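Local coordinates for 5' nucleotidase family protein (Staphylococcus aureus subsp. aureus, PDB 4Q7F), which is a 5'-nucleotidase family member joining a calcineurin-like phosphoesterase domain, which holds manganese and magnesium, to a C-terminal domain that helps enclose a bound 3D1 molecule, at residues Phe346-Leu351 and Ala360-Phe365; Ile404-Glu409 and Gly482-Met487; Asn433-Gly438 and Asn476-Gly481. One frame throughout, in Å; residues are numbered along the deposited sequence.

Contact 1 of 3, residues Phe346-Leu351 and Ala360-Phe365; sequences FMNYAL and ACTALF
Segment 346-351 of helix 342-355 crosses strand segment 360-363 with the axes 7.5 Å apart at closest approach and an angle of 136° between their directions; the closest CA atoms are those of Asn348 and Ala360, 5.9 Å apart. Met347, built as selenomethionine, Asn348 and Leu351 form the helix side of the contact. The Met347 chain bends at its last torsion (chi3 -69°), turning CE to within 3.8 Å of Thr362 CG2. CE also nears the CD1 branch of Leu364, at 4.3 Å. One turn along, Leu351 packs CB on Ala360 CB at 3.9 Å, while its CD1 branch lies 3.5 Å from Cys361 O. Beside them Asn348 lays its amide against the strand backbone. Its OD1 sits 3.2 Å from Cys361 CA but makes no hydrogen bond to the strand, since the angle at Cys361 N is poor. The amide is fixed by ND2, which donates to Ile436 O and Thr344 O. The buried contact is mostly apolar. Strand 359-363 runs between strands 435-438 and 469-475 in a five-stranded mixed sheet, and helix 342-355 packs on it while also touching helix 501-511 through Phe346, Ala350 and Leu351.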
loop_
_atom_site.group_PDB
_atom_site.type_symbol
_atom_site.label_atom_id
_atom_site.label_comp_id
_atom_site.label_asym_id
_atom_site.label_seq_id
_atom_site.Cartn_x
_atom_site.Cartn_y
_atom_site.Cartn_z
ATOM N N PHE A 346 -20.519 9.156 -11.050
ATOM C CA PHE A 346 -21.081 7.822 -10.956
ATOM C C PHE A 346 -20.735 7.120 -9.644
ATOM O O PHE A 346 -21.611 6.536 -9.020
ATOM C CB PHE A 346 -20.608 6.983 -12.133
ATOM C CG PHE A 346 -20.647 5.508 -11.886
ATOM C CD1 PHE A 346 -21.838 4.819 -11.897
ATOM C CD2 PHE A 346 -19.479 4.812 -11.654
ATOM C CE1 PHE A 346 -21.863 3.456 -11.667
ATOM C CE2 PHE A 346 -19.494 3.449 -11.431
ATOM C CZ PHE A 346 -20.693 2.768 -11.439
HETATM N N MSE A 347 -19.461 7.148 -9.247
HETATM C CA MSE A 347 -19.030 6.468 -8.028
HETATM C C MSE A 347 -19.713 7.082 -6.843
HETATM O O MSE A 347 -20.256 6.371 -6.011
HETATM C CB MSE A 347 -17.511 6.492 -7.845
HETATM C CG MSE A 347 -16.812 5.534 -8.824
HETATM SE SE MSE A 347 -14.960 5.210 -8.246
HETATM C CE MSE A 347 -14.235 7.009 -8.608
ATOM N N ASN A 348 -19.676 8.406 -6.740
ATOM C CA ASN A 348 -20.352 9.088 -5.637
ATOM C C ASN A 348 -21.869 8.822 -5.599
ATOM O O ASN A 348 -22.431 8.622 -4.530
ATOM C CB ASN A 348 -20.034 10.578 -5.647
ATOM C CG ASN A 348 -18.716 10.886 -4.960
ATOM O OD1 ASN A 348 -18.568 10.662 -3.747
ATOM N ND2 ASN A 348 -17.767 11.430 -5.704
ATOM N N TYR A 349 -22.508 8.777 -6.765
ATOM C CA TYR A 349 -23.912 8.482 -6.824
ATOM C C TYR A 349 -24.182 7.079 -6.280
ATOM O O TYR A 349 -25.113 6.894 -5.495
ATOM C CB TYR A 349 -24.482 8.637 -8.229
ATOM C CG TYR A 349 -25.975 8.360 -8.244
ATOM C CD1 TYR A 349 -26.872 9.267 -7.693
ATOM C CD2 TYR A 349 -26.482 7.178 -8.774
ATOM C CE1 TYR A 349 -28.229 9.012 -7.680
ATOM C CE2 TYR A 349 -27.841 6.916 -8.766
ATOM C CZ TYR A 349 -28.707 7.840 -8.226
ATOM O OH TYR A 349 -30.054 7.585 -8.213
ATOM N N ALA A 350 -23.356 6.095 -6.653
ATOM C CA ALA A 350 -23.562 4.736 -6.154
ATOM C C ALA A 350 -23.483 4.697 -4.627
ATOM O O ALA A 350 -24.260 4.008 -3.971
ATOM C CB ALA A 350 -22.563 3.765 -6.774
ATOM N N LEU A 351 -22.544 5.451 -4.068
ATOM C CA LEU A 351 -22.372 5.510 -2.625
ATOM C C LEU A 351 -23.547 6.243 -1.947
ATOM O O LEU A 351 -24.035 5.826 -0.887
ATOM C CB LEU A 351 -21.037 6.177 -2.277
ATOM C CG LEU A 351 -19.762 5.428 -2.638
ATOM C CD1 LEU A 351 -18.550 6.324 -2.389
ATOM C CD2 LEU A 351 -19.617 4.102 -1.905
ATOM N N ALA A 360 -21.193 11.985 0.198
ATOM C CA ALA A 360 -20.324 10.824 -0.020
ATOM C C ALA A 360 -19.012 11.321 -0.607
ATOM O O ALA A 360 -18.915 12.476 -1.042
ATOM C CB ALA A 360 -20.978 9.817 -0.934
ATOM N N CYS A 361 -17.990 10.472 -0.587
ATOM C CA CYS A 361 -16.730 10.823 -1.189
ATOM C C CYS A 361 -15.948 9.571 -1.523
ATOM O O CYS A 361 -16.205 8.508 -0.956
ATOM C CB CYS A 361 -15.899 11.711 -0.291
ATOM S SG CYS A 361 -15.270 10.895 1.194
ATOM N N THR A 362 -15.068 9.720 -2.508
ATOM C CA THR A 362 -14.119 8.665 -2.912
ATOM C C THR A 362 -12.900 9.277 -3.563
ATOM O O THR A 362 -12.960 10.364 -4.154
ATOM C CB THR A 362 -14.730 7.629 -3.849
ATOM O OG1 THR A 362 -13.794 6.548 -4.045
ATOM C CG2 THR A 362 -15.120 8.254 -5.172
ATOM N N ALA A 363 -11.777 8.588 -3.421
ATOM C CA ALA A 363 -10.555 9.007 -4.064
ATOM C C ALA A 363 -10.612 8.444 -5.472
ATOM O O ALA A 363 -11.447 7.578 -5.761
ATOM C CB ALA A 363 -9.346 8.460 -3.321
ATOM N N LEU A 364 -9.811 9.007 -6.371
ATOM C CA LEU A 364 -9.645 8.430 -7.698
ATOM C C LEU A 364 -8.317 7.659 -7.571
ATOM O O LEU A 364 -7.236 8.260 -7.414
ATOM C CB LEU A 364 -9.546 9.490 -8.783
ATOM C CG LEU A 364 -9.381 8.913 -10.194
ATOM C CD1 LEU A 364 -10.644 8.185 -10.628
ATOM C CD2 LEU A 364 -9.036 10.023 -11.162
ATOM N N PHE A 365 -8.395 6.343 -7.600
ATOM C CA PHE A 365 -7.184 5.520 -7.445
ATOM C C PHE A 365 -6.258 5.534 -8.697
ATOM O O PHE A 365 -6.690 5.804 -9.815
ATOM C CB PHE A 365 -7.552 4.114 -6.943
ATOM C CG PHE A 365 -8.281 4.129 -5.616
ATOM C CD1 PHE A 365 -7.616 4.498 -4.448
ATOM C CD2 PHE A 365 -9.626 3.785 -5.530
ATOM C CE1 PHE A 365 -8.275 4.520 -3.224
ATOM C CE2 PHE A 365 -10.294 3.817 -4.302
ATOM C CZ PHE A 365 -9.618 4.184 -3.151
#

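Contact 2 of 3, residues Ile404-Glu409 and Gly482-Met487; sequences IERSAE and GGQYDM
Arg406 reaches from helix 397-408 across Tyr485 to the backbone of Gly483. Its CB lies above the rim of the ring, 3.6 Å from Tyr485 CE2. CG then sits over the ring face, 3.5 Å from the centroid and 19° off the normal, a CH-pi contact. The chain bends here (chi2 53°), and CD passes 3.7 Å from Gln484 O. NE and NH2 both donate to one atom, Gly483 O, at 3.0 Å from NE and 2.9 Å from NH2. This side-on grip ties the helix to the loop that follows helix 476-479 in the C-terminal domain. Gly483 has positive phi, a backbone shape that favours glycine. NE meets the carbonyl in its plane, whereas NH2 comes from above that plane. The Gln484 amide stacks on one face of the guanidinium, with planes 13° apart. At the far end NH1 makes a salt bridge to Glu409 OE1 within segment 404-409, at 2.7 Å, meeting OE1 from above the carboxylate plane. On the next residue of the helix, Ser407 OG stands at the edge of the Tyr485 ring, 2.7 Å from Tyr485 OH. Tyr485 OH is also hydrogen-bonded to Asn433 O, and Ser407 OG to Tyr437 OH.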
loop_
_atom_site.group_PDB
_atom_site.type_symbol
_atom_site.label_atom_id
_atom_site.label_comp_id
_atom_site.label_asym_id
_atom_site.label_seq_id
_atom_site.Cartn_x
_atom_site.Cartn_y
_atom_site.Cartn_z
ATOM N N ILE A 404 -12.992 18.604 3.512
ATOM C CA ILE A 404 -12.820 19.124 2.143
ATOM C C ILE A 404 -11.534 19.962 2.089
ATOM O O ILE A 404 -10.869 19.979 1.073
ATOM C CB ILE A 404 -14.050 19.907 1.629
ATOM C CG1 ILE A 404 -15.286 19.007 1.623
ATOM C CG2 ILE A 404 -13.824 20.376 0.206
ATOM C CD1 ILE A 404 -16.603 19.722 1.352
ATOM N N GLU A 405 -11.178 20.643 3.180
ATOM C CA GLU A 405 -9.941 21.427 3.200
ATOM C C GLU A 405 -8.716 20.472 3.124
ATOM O O GLU A 405 -7.687 20.804 2.537
ATOM C CB GLU A 405 -9.869 22.286 4.457
ATOM C CG GLU A 405 -10.879 23.435 4.523
ATOM C CD GLU A 405 -10.553 24.603 3.606
ATOM O OE1 GLU A 405 -9.582 24.505 2.848
ATOM O OE2 GLU A 405 -11.281 25.660 3.622
ATOM N N ARG A 406 -8.841 19.286 3.698
ATOM C CA ARG A 406 -7.722 18.319 3.666
ATOM C C ARG A 406 -7.497 17.911 2.205
ATOM O O ARG A 406 -6.378 18.007 1.710
ATOM C CB ARG A 406 -7.974 17.134 4.559
ATOM C CG ARG A 406 -7.022 15.938 4.340
ATOM C CD ARG A 406 -5.539 16.281 4.402
ATOM N NE ARG A 406 -4.724 15.089 4.116
ATOM C CZ ARG A 406 -3.455 15.110 3.718
ATOM N NH1 ARG A 406 -2.806 16.272 3.551
ATOM N NH2 ARG A 406 -2.829 13.962 3.479
ATOM N N SER A 407 -8.568 17.512 1.518
ATOM C CA SER A 407 -8.498 17.172 0.107
ATOM C C SER A 407 -7.941 18.342 -0.705
ATOM O O SER A 407 -7.130 18.116 -1.562
ATOM C CB SER A 407 -9.876 16.780 -0.444
ATOM O OG SER A 407 -10.427 15.700 0.292
ATOM N N ALA A 408 -8.406 19.585 -0.452
ATOM C CA ALA A 408 -7.943 20.774 -1.179
ATOM C C ALA A 408 -6.428 21.033 -1.065
ATOM O O ALA A 408 -5.856 21.782 -1.884
ATOM C CB ALA A 408 -8.761 22.042 -0.760
ATOM N N GLU A 409 -5.786 20.433 -0.066
ATOM C CA GLU A 409 -4.326 20.517 0.118
ATOM C C GLU A 409 -3.581 19.810 -1.015
ATOM O O GLU A 409 -2.388 20.017 -1.206
ATOM C CB GLU A 409 -3.890 19.881 1.438
ATOM C CG GLU A 409 -4.386 20.606 2.671
ATOM C CD GLU A 409 -4.024 19.888 3.948
ATOM O OE1 GLU A 409 -3.149 18.964 3.903
ATOM O OE2 GLU A 409 -4.618 20.219 4.992
ATOM N N GLY A 482 -7.202 7.370 7.715
ATOM C CA GLY A 482 -6.235 7.110 6.682
ATOM C C GLY A 482 -6.066 8.291 5.760
ATOM O O GLY A 482 -7.053 8.917 5.367
ATOM N N GLY A 483 -4.818 8.612 5.451
ATOM C CA GLY A 483 -4.509 9.733 4.571
ATOM C C GLY A 483 -4.607 11.074 5.286
ATOM O O GLY A 483 -4.759 12.099 4.640
ATOM N N GLN A 484 -4.473 11.060 6.618
ATOM C CA GLN A 484 -4.543 12.268 7.455
ATOM C C GLN A 484 -5.926 12.936 7.452
ATOM O O GLN A 484 -6.029 14.175 7.429
ATOM C CB GLN A 484 -3.465 13.319 7.085
ATOM C CG GLN A 484 -2.039 12.859 7.237
ATOM C CD GLN A 484 -1.046 13.946 6.826
ATOM O OE1 GLN A 484 -1.248 15.135 7.103
ATOM N NE2 GLN A 484 0.029 13.540 6.174
ATOM N N TYR A 485 -6.976 12.109 7.462
ATOM C CA TYR A 485 -8.362 12.566 7.585
ATOM C C TYR A 485 -8.779 12.228 9.032
ATOM O O TYR A 485 -9.713 11.456 9.302
ATOM C CB TYR A 485 -9.257 11.895 6.556
ATOM C CG TYR A 485 -9.054 12.484 5.164
ATOM C CD1 TYR A 485 -8.060 12.011 4.316
ATOM C CD2 TYR A 485 -9.831 13.551 4.726
ATOM C CE1 TYR A 485 -7.868 12.555 3.048
ATOM C CE2 TYR A 485 -9.641 14.109 3.460
ATOM C CZ TYR A 485 -8.688 13.621 2.625
ATOM O OH TYR A 485 -8.505 14.196 1.370
ATOM N N ASP A 486 -8.052 12.840 9.952
ATOM C CA ASP A 486 -8.239 12.628 11.383
ATOM C C ASP A 486 -9.583 13.114 11.950
ATOM O O ASP A 486 -10.033 12.598 12.952
ATOM C CB ASP A 486 -7.034 13.219 12.110
ATOM C CG ASP A 486 -5.738 12.494 11.722
ATOM O OD1 ASP A 486 -5.566 11.325 12.135
ATOM O OD2 ASP A 486 -4.921 13.064 10.957
HETATM N N MSE A 487 -10.245 14.039 11.266
HETATM C CA MSE A 487 -11.533 14.543 11.725
HETATM C C MSE A 487 -12.597 13.458 11.717
HETATM O O MSE A 487 -13.601 13.601 12.389
HETATM C CB MSE A 487 -11.948 15.784 10.919
HETATM C CG MSE A 487 -12.467 15.559 9.485
HETATM SE SE MSE A 487 -11.199 14.766 8.174
HETATM C CE MSE A 487 -9.856 16.200 8.191
#

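Contact 3 of 3, residues Asn433-Gly438 and Asn476-Gly481. With 3D1 ((2R,3S,5R)-5-(6-amino-9H-purin-9-yl)-tetrahydro-2-(hydroxymethyl)furan-3-ol), chain D.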
loop_
_atom_site.group_PDB
_atom_site.type_symbol
_atom_site.label_atom_id
_atom_site.label_comp_id
_atom_site.label_asym_id
_atom_site.label_seq_id
_atom_site.Cartn_x
_atom_site.Cartn_y
_atom_site.Cartn_z
ATOM N N ASN A 433 -5.036 10.155 -1.710
ATOM C CA ASN A 433 -5.395 10.936 -0.539
ATOM C C ASN A 433 -6.197 12.174 -0.900
ATOM O O ASN A 433 -6.403 13.012 -0.053
ATOM C CB ASN A 433 -4.182 11.296 0.319
ATOM C CG ASN A 433 -3.696 10.127 1.150
ATOM O OD1 ASN A 433 -4.403 9.128 1.319
ATOM N ND2 ASN A 433 -2.489 10.241 1.674
ATOM N N TYR A 434 -6.606 12.285 -2.165
ATOM C CA TYR A 434 -7.483 13.353 -2.614
ATOM C C TYR A 434 -8.880 12.795 -2.815
ATOM O O TYR A 434 -9.063 11.832 -3.548
ATOM C CB TYR A 434 -7.007 13.952 -3.935
ATOM C CG TYR A 434 -7.994 14.975 -4.505
ATOM C CD1 TYR A 434 -8.192 16.193 -3.889
ATOM C CD2 TYR A 434 -8.691 14.713 -5.677
ATOM C CE1 TYR A 434 -9.085 17.106 -4.405
ATOM C CE2 TYR A 434 -9.568 15.627 -6.216
ATOM C CZ TYR A 434 -9.771 16.820 -5.577
ATOM O OH TYR A 434 -10.630 17.726 -6.159
ATOM N N ASP A 435 -9.879 13.431 -2.228
ATOM C CA ASP A 435 -11.256 12.929 -2.370
ATOM C C ASP A 435 -12.098 13.876 -3.146
ATOM O O ASP A 435 -11.929 15.122 -3.063
ATOM C CB ASP A 435 -11.918 12.670 -1.008
ATOM C CG ASP A 435 -11.399 11.423 -0.306
ATOM O OD1 ASP A 435 -10.935 10.489 -0.984
ATOM O OD2 ASP A 435 -11.512 11.344 0.948
ATOM N N ILE A 436 -12.994 13.270 -3.926
ATOM C CA ILE A 436 -14.011 13.989 -4.667
ATOM C C ILE A 436 -15.326 13.731 -3.933
ATOM O O ILE A 436 -15.683 12.583 -3.661
ATOM C CB ILE A 436 -14.140 13.528 -6.137
ATOM C CG1 ILE A 436 -12.836 13.743 -6.914
ATOM C CG2 ILE A 436 -15.284 14.261 -6.813
ATOM C CD1 ILE A 436 -11.828 12.619 -6.812
ATOM N N TYR A 437 -16.058 14.800 -3.622
ATOM C CA TYR A 437 -17.284 14.688 -2.842
ATOM C C TYR A 437 -18.555 14.826 -3.655
ATOM O O TYR A 437 -18.617 15.560 -4.633
ATOM C CB TYR A 437 -17.303 15.765 -1.734
ATOM C CG TYR A 437 -16.138 15.666 -0.777
ATOM C CD1 TYR A 437 -14.882 16.146 -1.128
ATOM C CD2 TYR A 437 -16.308 15.137 0.507
ATOM C CE1 TYR A 437 -13.808 16.062 -0.252
ATOM C CE2 TYR A 437 -15.240 15.032 1.380
ATOM C CZ TYR A 437 -14.001 15.495 0.994
ATOM O OH TYR A 437 -12.977 15.412 1.868
ATOM N N GLY A 438 -19.574 14.110 -3.219
ATOM C CA GLY A 438 -20.900 14.162 -3.836
ATOM C C GLY A 438 -21.960 14.545 -2.817
ATOM O O GLY A 438 -21.876 14.198 -1.615
ATOM N N ASN A 476 -13.718 2.593 4.729
ATOM C CA ASN A 476 -13.210 2.239 6.061
ATOM C C ASN A 476 -11.828 2.808 6.354
ATOM O O ASN A 476 -11.497 3.083 7.521
ATOM C CB ASN A 476 -13.199 0.739 6.285
ATOM C CG ASN A 476 -12.189 0.037 5.436
ATOM O OD1 ASN A 476 -12.354 -0.074 4.226
ATOM N ND2 ASN A 476 -11.145 -0.463 6.063
ATOM N N TYR A 477 -11.045 2.998 5.296
ATOM C CA TYR A 477 -9.692 3.567 5.407
ATOM C C TYR A 477 -9.837 4.973 5.946
ATOM O O TYR A 477 -9.216 5.340 6.943
ATOM C CB TYR A 477 -9.026 3.587 4.016
ATOM C CG TYR A 477 -7.600 4.060 3.952
ATOM C CD1 TYR A 477 -6.552 3.187 4.237
ATOM C CD2 TYR A 477 -7.294 5.350 3.542
ATOM C CE1 TYR A 477 -5.240 3.597 4.164
ATOM C CE2 TYR A 477 -5.975 5.781 3.450
ATOM C CZ TYR A 477 -4.953 4.890 3.760
ATOM O OH TYR A 477 -3.648 5.279 3.662
ATOM N N ARG A 478 -10.664 5.767 5.274
ATOM C CA ARG A 478 -10.925 7.122 5.741
ATOM C C ARG A 478 -11.526 7.172 7.155
ATOM O O ARG A 478 -11.146 8.034 7.940
ATOM C CB ARG A 478 -11.854 7.838 4.788
ATOM C CG ARG A 478 -11.201 8.239 3.503
ATOM C CD ARG A 478 -10.295 9.448 3.667
ATOM N NE ARG A 478 -9.822 9.830 2.347
ATOM C CZ ARG A 478 -8.684 9.443 1.782
ATOM N NH1 ARG A 478 -7.789 8.678 2.423
ATOM N NH2 ARG A 478 -8.436 9.838 0.552
ATOM N N ALA A 479 -12.462 6.264 7.466
ATOM C CA ALA A 479 -13.135 6.220 8.760
ATOM C C ALA A 479 -12.200 6.172 9.967
ATOM O O ALA A 479 -12.525 6.747 11.018
ATOM C CB ALA A 479 -14.145 5.070 8.815
ATOM N N VAL A 480 -11.054 5.504 9.838
ATOM C CA VAL A 480 -10.079 5.461 10.926
ATOM C C VAL A 480 -8.941 6.491 10.755
ATOM O O VAL A 480 -7.932 6.428 11.447
ATOM C CB VAL A 480 -9.499 4.042 11.123
ATOM C CG1 VAL A 480 -10.614 3.097 11.582
ATOM C CG2 VAL A 480 -8.852 3.545 9.858
ATOM N N GLY A 481 -9.114 7.428 9.840
ATOM C CA GLY A 481 -8.151 8.534 9.636
ATOM C C GLY A 481 -7.109 8.424 8.525
ATOM O O GLY A 481 -6.224 9.282 8.415
HETATM O "O5'" 3D1 D . 0.338 4.631 3.835
HETATM C "C5'" 3D1 D . -0.944 4.246 3.347
HETATM C "C4'" 3D1 D . -0.940 2.787 2.925
HETATM O "O4'" 3D1 D . -2.296 2.423 2.715
HETATM C "C1'" 3D1 D . -2.571 2.171 1.334
HETATM N N9 3D1 D . -3.878 2.786 0.974
HETATM C C4 3D1 D . -5.025 2.153 1.176
HETATM N N3 3D1 D . -5.345 0.942 1.687
HETATM C C2 3D1 D . -6.632 0.557 1.772
HETATM N N1 3D1 D . -7.666 1.345 1.371
HETATM C C6 3D1 D . -7.481 2.578 0.846
HETATM N N6 3D1 D . -8.545 3.335 0.461
HETATM C C5 3D1 D . -6.090 3.069 0.733
HETATM N N7 3D1 D . -5.474 4.182 0.286
HETATM C C8 3D1 D . -4.137 4.011 0.445
HETATM C "C2'" 3D1 D . -1.355 2.651 0.554
HETATM C "C3'" 3D1 D . -0.262 2.484 1.594
HETATM O "O3'" 3D1 D . 0.185 1.112 1.568
HETATM O O HOH W 1 -2.538 7.447 2.735
#
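Tyr477 and Arg478 lie on helix 476-479, a short helix at the 3D1 pocket, and face Asn433 and Asp435 of segment 433-438, which carries strand 435-438. The helix ends in a Schellman motif. Gly481, with positive phi, is the C-prime residue; Gly481 N donates to Arg478 O at 2.8 Å, and Gly482 N donates to Tyr477 O. Arg478 and Asp435 reach toward each other from opposite directions and form a two-pronged salt bridge. NE of Arg478 meets OD2 of Asp435 on the syn side at 2.7 Å, with a nearly straight N-H angle of 174°. NH2 of Arg478 meets Asp435 OD1 at 3.0 Å, from above the carboxylate plane. The planes of the two groups are 39° apart, and the NH2 bond is the more bent. NH2 also donates to Phe432 O. These bonds satisfy NE and NH2 in a buried place.

Tyr477 works on the ligand side. With CG anti to the backbone N (chi1 -176°), the ring extends off the helix and lies face-on to the purine, with 3D1 C5 over the ring centre, 3.4 Å above the plane. At the ring edge a water links the two segments: it donates to Asn433 OD1 at 2.9 Å and is hydrogen-bonded to Tyr477 OH at 2.6 Å. Trp170 also meets the Tyr477 ring.

Strand 435-438 is the outermost strand of its sheet within this chain, beside strand 359-363, whose Cys361 and Ala363 touch Asp435. Strand 469-475, on the other flank of 359-363, runs directly into helix 476-479.

All three contacts lie in the C-terminal domain. Contacts 1 and 3 are buried; contact 2 is partly buried, with Gln484 exposed. Contacts 1 and 3 share one sheet, where Ala360 O lies 2.8 Å from Gly438 N, a probable backbone hydrogen bond. Contact 3 passes into contact 2 where helix 476-479 gives way to the loop at Gly482; their centres are about 8 Å apart. Contacts 1 and 2 do not touch. The chemistry changes with place. Contact 1, between helix and sheet, is largely apolar. Contact 3, at the 3D1 pocket, joins its segments through a buried salt bridge and a bridging water. Contact 2 uses an arginine to hold a backbone carbonyl of the loop.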